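Local coordinates for tyrosinase (Burkholderia thailandensis, PDB 5ZRD), which probably hydroxylates monophenols to catechols and oxidises these further to quinones at a two-copper centre, as tyrosinases do, at residues Val88-Trp93 with Pro272-His277; Thr251-Thr256 with Trp328-Gln333; Asn278-Ala283 with Phe317-Asn322. All blocks are in the same frame, centred on the assembly; numbering follows the deposited sequence.

All three contacts are buried and lie in the central tyrosinase domain, but their chemistry changes with distance from the copper. Contact 3 is at the metal: helices 274-285 and 315-334 each give a histidine to one copper ion. Contact 1 adds the third ligand of that ion, from the first turn of helix 274-285, and backs it with a phenylalanine from the start of helix 90-108. Contact 2, farther out, binds no metal; there a phenylalanine of helix 250-254 stacks on a tryptophan near the end of helix 315-334. Contacts 1 and 2 touch, since Val273 N and the Glu274 carboxylate hydrogen-bond to Phe253 O and Thr256 N, whereas contacts 2 and 3 chiefly share helix 315-334.

Contact 1 (Val88-Trp93 with Pro272-His277). With CU (copper (II) ion), chain K.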
loop_
_atom_site.group_PDB
_atom_site.type_symbol
_atom_site.label_atom_id
_atom_site.label_comp_id
_atom_site.label_asym_id
_atom_site.label_seq_id
_atom_site.Cartn_x
_atom_site.Cartn_y
_atom_site.Cartn_z
ATOM N N VAL A 88 -28.801 0.400 -9.738
ATOM C CA VAL A 88 -29.955 -0.159 -10.494
ATOM C C VAL A 88 -30.142 -1.661 -10.226
ATOM O O VAL A 88 -31.164 -2.233 -10.595
ATOM C CB VAL A 88 -29.814 0.112 -12.003
ATOM C CG1 VAL A 88 -29.951 1.597 -12.297
ATOM C CG2 VAL A 88 -28.496 -0.415 -12.556
ATOM N N LEU A 89 -29.194 -2.309 -9.588
ATOM C CA LEU A 89 -29.360 -3.712 -9.215
ATOM C C LEU A 89 -30.123 -3.843 -7.889
ATOM O O LEU A 89 -30.349 -4.951 -7.446
ATOM C CB LEU A 89 -27.974 -4.356 -9.108
ATOM C CG LEU A 89 -27.124 -4.258 -10.377
ATOM C CD1 LEU A 89 -25.848 -5.066 -10.230
ATOM C CD2 LEU A 89 -27.906 -4.726 -11.588
ATOM N N PHE A 90 -30.552 -2.754 -7.260
ATOM C CA PHE A 90 -31.209 -2.915 -5.949
ATOM C C PHE A 90 -32.419 -3.880 -6.049
ATOM O O PHE A 90 -32.551 -4.815 -5.265
ATOM C CB PHE A 90 -31.542 -1.555 -5.320
ATOM C CG PHE A 90 -32.543 -1.650 -4.202
ATOM C CD1 PHE A 90 -32.136 -1.901 -2.909
ATOM C CD2 PHE A 90 -33.897 -1.586 -4.447
ATOM C CE1 PHE A 90 -33.058 -2.038 -1.880
ATOM C CE2 PHE A 90 -34.820 -1.696 -3.427
ATOM C CZ PHE A 90 -34.400 -1.926 -2.138
ATOM N N PRO A 91 -33.346 -3.635 -6.949
ATOM C CA PRO A 91 -34.573 -4.445 -6.977
ATOM C C PRO A 91 -34.349 -5.920 -7.348
ATOM O O PRO A 91 -34.946 -6.811 -6.746
ATOM C CB PRO A 91 -35.409 -3.795 -8.087
ATOM C CG PRO A 91 -34.969 -2.356 -8.052
ATOM C CD PRO A 91 -33.481 -2.459 -7.808
ATOM N N THR A 92 -33.531 -6.137 -8.371
ATOM C CA THR A 92 -33.318 -7.450 -8.915
ATOM C C THR A 92 -32.419 -8.277 -7.992
ATOM O O THR A 92 -32.551 -9.472 -7.908
ATOM C CB THR A 92 -32.677 -7.348 -10.305
ATOM O OG1 THR A 92 -31.561 -6.453 -10.306
ATOM C CG2 THR A 92 -33.678 -6.879 -11.319
ATOM N N TRP A 93 -31.451 -7.632 -7.368
ATOM C CA TRP A 93 -30.576 -8.358 -6.462
ATOM C C TRP A 93 -31.407 -8.871 -5.304
ATOM O O TRP A 93 -31.252 -10.044 -4.942
ATOM C CB TRP A 93 -29.392 -7.532 -5.960
ATOM C CG TRP A 93 -28.447 -8.358 -5.155
ATOM C CD1 TRP A 93 -27.394 -9.083 -5.635
ATOM C CD2 TRP A 93 -28.514 -8.619 -3.740
ATOM N NE1 TRP A 93 -26.775 -9.740 -4.608
ATOM C CE2 TRP A 93 -27.455 -9.501 -3.439
ATOM C CE3 TRP A 93 -29.365 -8.211 -2.710
ATOM C CZ2 TRP A 93 -27.220 -9.977 -2.156
ATOM C CZ3 TRP A 93 -29.133 -8.681 -1.438
ATOM C CH2 TRP A 93 -28.069 -9.545 -1.168
ATOM N N PRO A 272 -38.134 6.400 -5.849
ATOM C CA PRO A 272 -37.720 5.043 -6.083
ATOM C C PRO A 272 -38.285 4.104 -5.011
ATOM O O PRO A 272 -38.551 4.512 -3.861
ATOM C CB PRO A 272 -36.192 5.074 -5.999
ATOM C CG PRO A 272 -35.897 6.212 -5.033
ATOM C CD PRO A 272 -37.099 7.121 -5.101
ATOM N N VAL A 273 -38.461 2.845 -5.375
ATOM C CA VAL A 273 -38.959 1.899 -4.398
ATOM C C VAL A 273 -37.973 1.797 -3.225
ATOM O O VAL A 273 -38.371 1.467 -2.119
ATOM C CB VAL A 273 -39.231 0.506 -4.995
ATOM C CG1 VAL A 273 -37.981 -0.184 -5.506
ATOM C CG2 VAL A 273 -39.933 -0.364 -3.964
ATOM N N GLU A 274 -36.692 2.075 -3.483
ATOM C CA GLU A 274 -35.647 1.996 -2.471
ATOM C C GLU A 274 -35.919 2.945 -1.283
ATOM O O GLU A 274 -35.425 2.689 -0.192
ATOM C CB GLU A 274 -34.269 2.307 -3.057
ATOM C CG GLU A 274 -33.140 1.788 -2.199
ATOM C CD GLU A 274 -31.737 2.016 -2.746
ATOM O OE1 GLU A 274 -30.739 1.489 -2.115
ATOM O OE2 GLU A 274 -31.619 2.780 -3.746
ATOM N N SER A 275 -36.650 4.024 -1.526
ATOM C CA SER A 275 -36.846 5.100 -0.551
ATOM C C SER A 275 -37.748 4.641 0.603
ATOM O O SER A 275 -37.323 4.606 1.736
ATOM C CB SER A 275 -37.339 6.357 -1.250
ATOM O OG SER A 275 -37.331 7.481 -0.378
ATOM N N PRO A 276 -39.001 4.296 0.319
ATOM C CA PRO A 276 -39.872 3.794 1.357
ATOM C C PRO A 276 -39.316 2.540 2.031
ATOM O O PRO A 276 -39.527 2.334 3.249
ATOM C CB PRO A 276 -41.201 3.471 0.653
ATOM C CG PRO A 276 -40.845 3.492 -0.812
ATOM C CD PRO A 276 -39.776 4.554 -0.880
ATOM N N HIS A 277 -38.594 1.745 1.246
ATOM C CA HIS A 277 -37.824 0.591 1.746
ATOM C C HIS A 277 -36.868 1.031 2.859
ATOM O O HIS A 277 -36.901 0.475 3.950
ATOM C CB HIS A 277 -37.093 -0.128 0.611
ATOM C CG HIS A 277 -35.798 -0.746 1.017
ATOM N ND1 HIS A 277 -34.619 -0.021 1.059
ATOM C CD2 HIS A 277 -35.463 -2.007 1.351
ATOM C CE1 HIS A 277 -33.616 -0.815 1.412
ATOM N NE2 HIS A 277 -34.094 -2.038 1.585
HETATM CU CU CU K . -33.713 -3.819 2.697
#
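Behind one ligand of the type 3 copper centre, the two-copper site that tyrosinases carry within a helical bundle, Phe90 of helix 90-108 presses against the copper-binding His277 of helix 274-285. The two rings form a T-shaped pair: the edge of Phe90 points at the imidazole face, with planes 69° apart and centroids separated by 4.7 Å. Phe90 CZ stands over the middle of that face, and Phe90 CE1 approaches His277 CE1 to 3.6 Å. A phenyl ring suits this place because it packs on the imidazole and has no atom that could bind the metal. Phe90 CG lies anti to the backbone N (chi1 163°), which carries the ring across to the second helix.

One face of the same phenyl ring receives the aliphatic part of Glu274. Glu274 CG sits 3.7 Å from the Phe90 ring centroid and almost on the ring normal, a CH-pi contact, while the extended chain lays its carboxylate over the ring at a shallow 27°. That buried carboxylate is satisfied beyond the ring: OE1 accepts from Gly86 N and OE2 from Thr256 N, so glutamate offers both a greasy stem and a tied polar end. At the rim, Val273 CG1 packs 4.1 Å from Phe90 CE2.

His277 is also fixed through its other nitrogen. His277 ND1 donates to Glu274 O over 3.1 Å, with the carbonyl oxygen near the imidazole plane; this limits rotation of the ring and probably makes it a somewhat stronger donor to copper. His281 and His320 complete the protein ligands of that ion, which His277 NE2 holds at 2.1 Å.

Contact 2 (Thr251-Thr256 with Trp328-Gln333); sequences TVFSNT and WVWQKQ
Phe253 and Trp330 lie flat against each other, planes only 11° apart, with the phenyl ring over the five-membered ring of the indole and the centroids 3.9 Å from one another. The side chains run in opposite directions, so each reaches past the other toward its partner's backbone. At one end of the overlap Phe253 CZ comes to 3.6 Å from Trp330 CB; at the other, Phe253 CB lies above the pyrrole part as a CH-pi donor. Between them Phe253 CD1 meets Trp330 CD1 at 3.5 Å. The stack is offset: Phe253 CG sits over the middle of the indole, whereas Trp330 CG falls under the rim of the phenyl ring rather than its centre. Both first torsions are near 180° (175° for Phe253), and each ring therefore projects away from its own backbone N into the interface.

This stack joins the short helix 250-254 to the far end of helix 315-334, one of the long helices of the tyrosinase bundle whose earlier turns carry a copper ligand. The two flat rings fill the gap between backbones whose nearest CA atoms, those of Phe253 and Trp330, are 8.7 Å apart. The polar edge of the indole is not wasted: Trp330 NE1 bonds to Ala247 O, fixing the rotation of the ring, and His336 lies nearly parallel to it.

Just after Phe253, side-chain bonds hold the chain that follows the ring: Ser254 OG donates to Thr251 O at 2.7 Å and accepts from the side chain of Asn255, the N-cap of helix 256-265.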
loop_
_atom_site.group_PDB
_atom_site.type_symbol
_atom_site.label_atom_id
_atom_site.label_comp_id
_atom_site.label_asym_id
_atom_site.label_seq_id
_atom_site.Cartn_x
_atom_site.Cartn_y
_atom_site.Cartn_z
ATOM N N THR A 251 -34.884 2.766 -14.372
ATOM C CA THR A 251 -33.677 3.356 -13.783
ATOM C C THR A 251 -34.035 4.152 -12.514
ATOM O O THR A 251 -33.424 3.916 -11.472
ATOM C CB THR A 251 -32.875 4.158 -14.809
ATOM O OG1 THR A 251 -32.547 3.289 -15.898
ATOM C CG2 THR A 251 -31.595 4.712 -14.227
ATOM N N VAL A 252 -35.045 5.021 -12.547
ATOM C CA VAL A 252 -35.259 5.901 -11.425
ATOM C C VAL A 252 -36.209 5.250 -10.426
ATOM O O VAL A 252 -36.244 5.664 -9.259
ATOM C CB VAL A 252 -35.746 7.285 -11.869
ATOM C CG1 VAL A 252 -34.731 7.902 -12.804
ATOM C CG2 VAL A 252 -37.138 7.274 -12.482
ATOM N N PHE A 253 -36.939 4.219 -10.879
ATOM C CA PHE A 253 -37.694 3.407 -9.970
ATOM C C PHE A 253 -36.747 2.638 -9.044
ATOM O O PHE A 253 -37.068 2.409 -7.873
ATOM C CB PHE A 253 -38.595 2.405 -10.698
ATOM C CG PHE A 253 -39.323 1.436 -9.799
ATOM C CD1 PHE A 253 -40.399 1.857 -9.042
ATOM C CD2 PHE A 253 -38.877 0.136 -9.641
ATOM C CE1 PHE A 253 -41.069 0.973 -8.207
ATOM C CE2 PHE A 253 -39.522 -0.754 -8.791
ATOM C CZ PHE A 253 -40.626 -0.336 -8.077
ATOM N N SER A 254 -35.592 2.245 -9.579
ATOM C CA SER A 254 -34.784 1.226 -8.960
ATOM C C SER A 254 -34.060 1.735 -7.710
ATOM O O SER A 254 -33.803 0.926 -6.855
ATOM C CB SER A 254 -33.798 0.649 -9.929
ATOM O OG SER A 254 -32.778 1.589 -10.218
ATOM N N ASN A 255 -33.691 3.005 -7.590
ATOM C CA ASN A 255 -32.662 3.333 -6.579
ATOM C C ASN A 255 -32.583 4.841 -6.300
ATOM O O ASN A 255 -32.971 5.652 -7.121
ATOM C CB ASN A 255 -31.291 2.800 -7.002
ATOM C CG ASN A 255 -30.591 3.612 -8.072
ATOM O OD1 ASN A 255 -29.816 4.514 -7.745
ATOM N ND2 ASN A 255 -30.787 3.264 -9.349
ATOM N N THR A 256 -32.001 5.187 -5.161
ATOM C CA THR A 256 -31.966 6.576 -4.668
ATOM C C THR A 256 -30.976 7.430 -5.451
ATOM O O THR A 256 -31.149 8.655 -5.534
ATOM C CB THR A 256 -31.632 6.631 -3.170
ATOM O OG1 THR A 256 -30.492 5.804 -2.896
ATOM C CG2 THR A 256 -32.795 6.169 -2.312
ATOM N N TRP A 328 -43.012 -5.820 -8.415
ATOM C CA TRP A 328 -43.821 -6.601 -9.370
ATOM C C TRP A 328 -45.090 -5.820 -9.768
ATOM O O TRP A 328 -45.482 -5.825 -10.936
ATOM C CB TRP A 328 -44.156 -7.987 -8.780
ATOM C CG TRP A 328 -45.020 -8.828 -9.666
ATOM C CD1 TRP A 328 -46.303 -9.218 -9.419
ATOM C CD2 TRP A 328 -44.685 -9.349 -10.966
ATOM N NE1 TRP A 328 -46.786 -9.938 -10.478
ATOM C CE2 TRP A 328 -45.817 -10.049 -11.433
ATOM C CE3 TRP A 328 -43.560 -9.277 -11.785
ATOM C CZ2 TRP A 328 -45.841 -10.703 -12.658
ATOM C CZ3 TRP A 328 -43.582 -9.927 -13.001
ATOM C CH2 TRP A 328 -44.705 -10.638 -13.424
ATOM N N VAL A 329 -45.698 -5.133 -8.802
ATOM C CA VAL A 329 -46.823 -4.264 -9.094
ATOM C C VAL A 329 -46.418 -3.143 -10.054
ATOM O O VAL A 329 -47.177 -2.832 -10.926
ATOM C CB VAL A 329 -47.431 -3.651 -7.823
ATOM C CG1 VAL A 329 -48.397 -2.530 -8.169
ATOM C CG2 VAL A 329 -48.128 -4.703 -6.981
ATOM N N TRP A 330 -45.236 -2.552 -9.890
ATOM C CA TRP A 330 -44.796 -1.493 -10.735
ATOM C C TRP A 330 -44.584 -2.063 -12.137
ATOM O O TRP A 330 -44.870 -1.384 -13.116
ATOM C CB TRP A 330 -43.512 -0.833 -10.200
ATOM C CG TRP A 330 -42.904 0.175 -11.132
ATOM C CD1 TRP A 330 -43.183 1.506 -11.199
ATOM C CD2 TRP A 330 -41.939 -0.079 -12.168
ATOM N NE1 TRP A 330 -42.444 2.099 -12.184
ATOM C CE2 TRP A 330 -41.666 1.150 -12.791
ATOM C CE3 TRP A 330 -41.300 -1.228 -12.644
ATOM C CZ2 TRP A 330 -40.799 1.254 -13.868
ATOM C CZ3 TRP A 330 -40.405 -1.122 -13.686
ATOM C CH2 TRP A 330 -40.183 0.102 -14.309
ATOM N N GLN A 331 -44.031 -3.269 -12.205
ATOM C CA GLN A 331 -43.781 -3.933 -13.516
ATOM C C GLN A 331 -45.118 -4.106 -14.223
ATOM O O GLN A 331 -45.216 -3.760 -15.369
ATOM C CB GLN A 331 -43.109 -5.287 -13.372
ATOM C CG GLN A 331 -41.625 -5.179 -13.080
ATOM C CD GLN A 331 -40.950 -6.513 -12.847
ATOM O OE1 GLN A 331 -40.948 -7.032 -11.731
ATOM N NE2 GLN A 331 -40.321 -7.050 -13.889
ATOM N N LYS A 332 -46.150 -4.499 -13.476
ATOM C CA LYS A 332 -47.502 -4.754 -14.058
ATOM C C LYS A 332 -48.176 -3.443 -14.481
ATOM O O LYS A 332 -48.675 -3.350 -15.593
ATOM C CB LYS A 332 -48.423 -5.452 -13.050
ATOM C CG LYS A 332 -48.071 -6.893 -12.689
ATOM C CD LYS A 332 -49.260 -7.868 -12.724
ATOM C CE LYS A 332 -50.237 -7.780 -11.561
ATOM N NZ LYS A 332 -49.595 -7.400 -10.270
ATOM N N GLN A 333 -48.207 -2.450 -13.576
ATOM C CA GLN A 333 -48.886 -1.196 -13.827
ATOM C C GLN A 333 -48.140 -0.408 -14.913
ATOM O O GLN A 333 -48.745 0.479 -15.458
ATOM C CB GLN A 333 -49.011 -0.314 -12.581
ATOM C CG GLN A 333 -49.938 -0.853 -11.489
ATOM C CD GLN A 333 -50.151 0.148 -10.368
ATOM O OE1 GLN A 333 -49.650 1.265 -10.430
ATOM N NE2 GLN A 333 -50.918 -0.216 -9.342
#

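Contact 3 (Asn278-Ala283 with Phe317-Asn322); sequences NDIHLA and FFHHCN. With CU (copper (II) ion), chain K; O (oxygen atom), chain L.
His319 swings its CG away from the backbone N (chi1 161°), a turn that carries its imidazole off helix 315-334 toward Ile280 and His281 on helix 274-285. His281 turns the other way, CG beside the backbone N and anti to the carbonyl carbon (chi1 -86°), a choice that swings its ring round from the flank of the helix to the copper. The two imidazoles approach obliquely, their planes nearly perpendicular, and His319 NE2 comes to 3.5 Å from His281 CD2. Ile280 meets the ND1-CE1 side of the His319 ring: its branch methyl CG2 is 3.3 Å from His319 ND1, with CB near CE1. A beta-branched side chain fits here because its bulk stays close to the backbone, and CB and CG2 reach the ring at a slant.

The two segments run antiparallel, 161° between their directions and 11.1 Å between their axes, as part of the helical bundle that holds the type 3 copper pair. Each gives one ligand to the same ion: His281 NE2 binds copper at 2.0 Å and His320 NE2 at 1.9 Å, while His277, one turn before His281, supplies the third nitrogen. The rings of His281 and His320 meet rim to rim, brought together by the metal rather than by stacking. A bound oxygen atom lies 2.2 Å from the copper and near both NE2 atoms.

Neighbouring groups orient the cluster. His281 ND1 bonds to Met304 O, which leaves NE2 directed at the metal. Phe316 and His94, a ligand of the other copper, stack on the His320 ring, and Phe90 also touches it. His319, which is not a ligand in this site, is held by Glu119 OE1 at ND1; the same carboxylate reaches Asn322 ND2 through its OE2.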
loop_
_atom_site.group_PDB
_atom_site.type_symbol
_atom_site.label_atom_id
_atom_site.label_comp_id
_atom_site.label_asym_id
_atom_site.label_seq_id
_atom_site.Cartn_x
_atom_site.Cartn_y
_atom_site.Cartn_z
ATOM N N ASN A 278 -36.032 2.009 2.551
ATOM C CA ASN A 278 -35.146 2.636 3.519
ATOM C C ASN A 278 -35.924 3.008 4.791
ATOM O O ASN A 278 -35.458 2.696 5.911
ATOM C CB ASN A 278 -34.430 3.839 2.916
ATOM C CG ASN A 278 -33.342 3.453 1.945
ATOM O OD1 ASN A 278 -33.131 2.270 1.674
ATOM N ND2 ASN A 278 -32.649 4.444 1.412
ATOM N N ASP A 279 -37.102 3.611 4.643
ATOM C CA ASP A 279 -37.894 4.038 5.819
ATOM C C ASP A 279 -38.190 2.886 6.769
ATOM O O ASP A 279 -38.081 3.042 7.990
ATOM C CB ASP A 279 -39.220 4.688 5.397
ATOM C CG ASP A 279 -39.032 5.973 4.568
ATOM O OD1 ASP A 279 -37.949 6.625 4.622
ATOM O OD2 ASP A 279 -39.988 6.331 3.850
ATOM N N ILE A 280 -38.544 1.723 6.215
ATOM C CA ILE A 280 -39.030 0.621 7.005
ATOM C C ILE A 280 -37.833 0.075 7.781
ATOM O O ILE A 280 -37.952 -0.265 8.926
ATOM C CB ILE A 280 -39.749 -0.449 6.138
ATOM C CG1 ILE A 280 -41.109 0.012 5.598
ATOM C CG2 ILE A 280 -39.908 -1.760 6.875
ATOM C CD1 ILE A 280 -42.128 0.446 6.658
ATOM N N HIS A 281 -36.691 -0.044 7.136
ATOM C CA HIS A 281 -35.488 -0.389 7.820
ATOM C C HIS A 281 -35.241 0.563 9.000
ATOM O O HIS A 281 -34.855 0.121 10.039
ATOM C CB HIS A 281 -34.304 -0.300 6.854
ATOM C CG HIS A 281 -34.058 -1.534 6.057
ATOM N ND1 HIS A 281 -33.103 -2.460 6.422
ATOM C CD2 HIS A 281 -34.582 -1.954 4.883
ATOM C CE1 HIS A 281 -33.040 -3.394 5.494
ATOM N NE2 HIS A 281 -33.980 -3.141 4.558
ATOM N N LEU A 282 -35.362 1.877 8.822
ATOM C CA LEU A 282 -35.003 2.756 9.906
ATOM C C LEU A 282 -36.046 2.669 11.033
ATOM O O LEU A 282 -35.706 2.746 12.196
ATOM C CB LEU A 282 -34.854 4.193 9.403
ATOM C CG LEU A 282 -33.762 4.449 8.370
ATOM C CD1 LEU A 282 -33.319 5.903 8.394
ATOM C CD2 LEU A 282 -32.556 3.541 8.543
ATOM N N ALA A 283 -37.316 2.551 10.704
ATOM C CA ALA A 283 -38.361 2.473 11.724
ATOM C C ALA A 283 -38.172 1.211 12.577
ATOM O O ALA A 283 -38.079 1.257 13.818
ATOM C CB ALA A 283 -39.711 2.482 11.063
ATOM N N PHE A 317 -36.638 -10.453 5.579
ATOM C CA PHE A 317 -37.084 -11.195 4.387
ATOM C C PHE A 317 -38.585 -10.997 4.155
ATOM O O PHE A 317 -39.030 -10.961 2.990
ATOM C CB PHE A 317 -36.650 -12.658 4.499
ATOM C CG PHE A 317 -35.164 -12.761 4.371
ATOM C CD1 PHE A 317 -34.363 -12.559 5.473
ATOM C CD2 PHE A 317 -34.574 -12.834 3.131
ATOM C CE1 PHE A 317 -32.988 -12.537 5.345
ATOM C CE2 PHE A 317 -33.193 -12.826 3.008
ATOM C CZ PHE A 317 -32.400 -12.680 4.110
ATOM N N PHE A 318 -39.347 -10.832 5.231
ATOM C CA PHE A 318 -40.784 -10.536 5.113
ATOM C C PHE A 318 -40.985 -9.146 4.480
ATOM O O PHE A 318 -41.896 -8.909 3.674
ATOM C CB PHE A 318 -41.433 -10.634 6.499
ATOM C CG PHE A 318 -41.507 -12.061 6.975
ATOM C CD1 PHE A 318 -40.425 -12.654 7.596
ATOM C CD2 PHE A 318 -42.610 -12.839 6.697
ATOM C CE1 PHE A 318 -40.467 -13.984 7.960
ATOM C CE2 PHE A 318 -42.659 -14.163 7.099
ATOM C CZ PHE A 318 -41.588 -14.734 7.726
ATOM N N HIS A 319 -40.128 -8.221 4.891
ATOM C CA HIS A 319 -40.114 -6.869 4.400
ATOM C C HIS A 319 -39.717 -6.835 2.920
ATOM O O HIS A 319 -40.382 -6.198 2.108
ATOM C CB HIS A 319 -39.128 -6.039 5.218
ATOM C CG HIS A 319 -38.698 -4.786 4.547
ATOM N ND1 HIS A 319 -39.572 -3.774 4.241
ATOM C CD2 HIS A 319 -37.486 -4.384 4.122
ATOM C CE1 HIS A 319 -38.905 -2.779 3.694
ATOM N NE2 HIS A 319 -37.626 -3.153 3.574
ATOM N N HIS A 320 -38.606 -7.474 2.618
ATOM C CA HIS A 320 -38.091 -7.500 1.288
ATOM C C HIS A 320 -38.977 -8.307 0.348
ATOM O O HIS A 320 -38.919 -8.066 -0.848
ATOM C CB HIS A 320 -36.651 -7.989 1.235
ATOM C CG HIS A 320 -35.703 -6.839 1.206
ATOM N ND1 HIS A 320 -35.462 -6.135 0.063
ATOM C CD2 HIS A 320 -35.005 -6.233 2.186
ATOM C CE1 HIS A 320 -34.639 -5.152 0.327
ATOM N NE2 HIS A 320 -34.322 -5.213 1.611
ATOM N N CYS A 321 -39.834 -9.171 0.861
ATOM C CA CYS A 321 -40.788 -9.851 -0.013
ATOM C C CYS A 321 -41.888 -8.840 -0.385
ATOM O O CYS A 321 -42.393 -8.794 -1.530
ATOM C CB CYS A 321 -41.285 -11.134 0.650
ATOM S SG CYS A 321 -42.459 -12.113 -0.328
ATOM N N ASN A 322 -42.188 -7.946 0.557
ATOM C CA ASN A 322 -43.121 -6.873 0.226
ATOM C C ASN A 322 -42.497 -5.878 -0.768
ATOM O O ASN A 322 -43.177 -5.379 -1.613
ATOM C CB ASN A 322 -43.616 -6.135 1.465
ATOM C CG ASN A 322 -44.803 -5.273 1.119
ATOM O OD1 ASN A 322 -45.830 -5.793 0.648
ATOM N ND2 ASN A 322 -44.649 -3.970 1.324
HETATM CU CU CU K . -33.713 -3.819 2.697
HETATM O O O L . -31.658 -3.336 2.195
#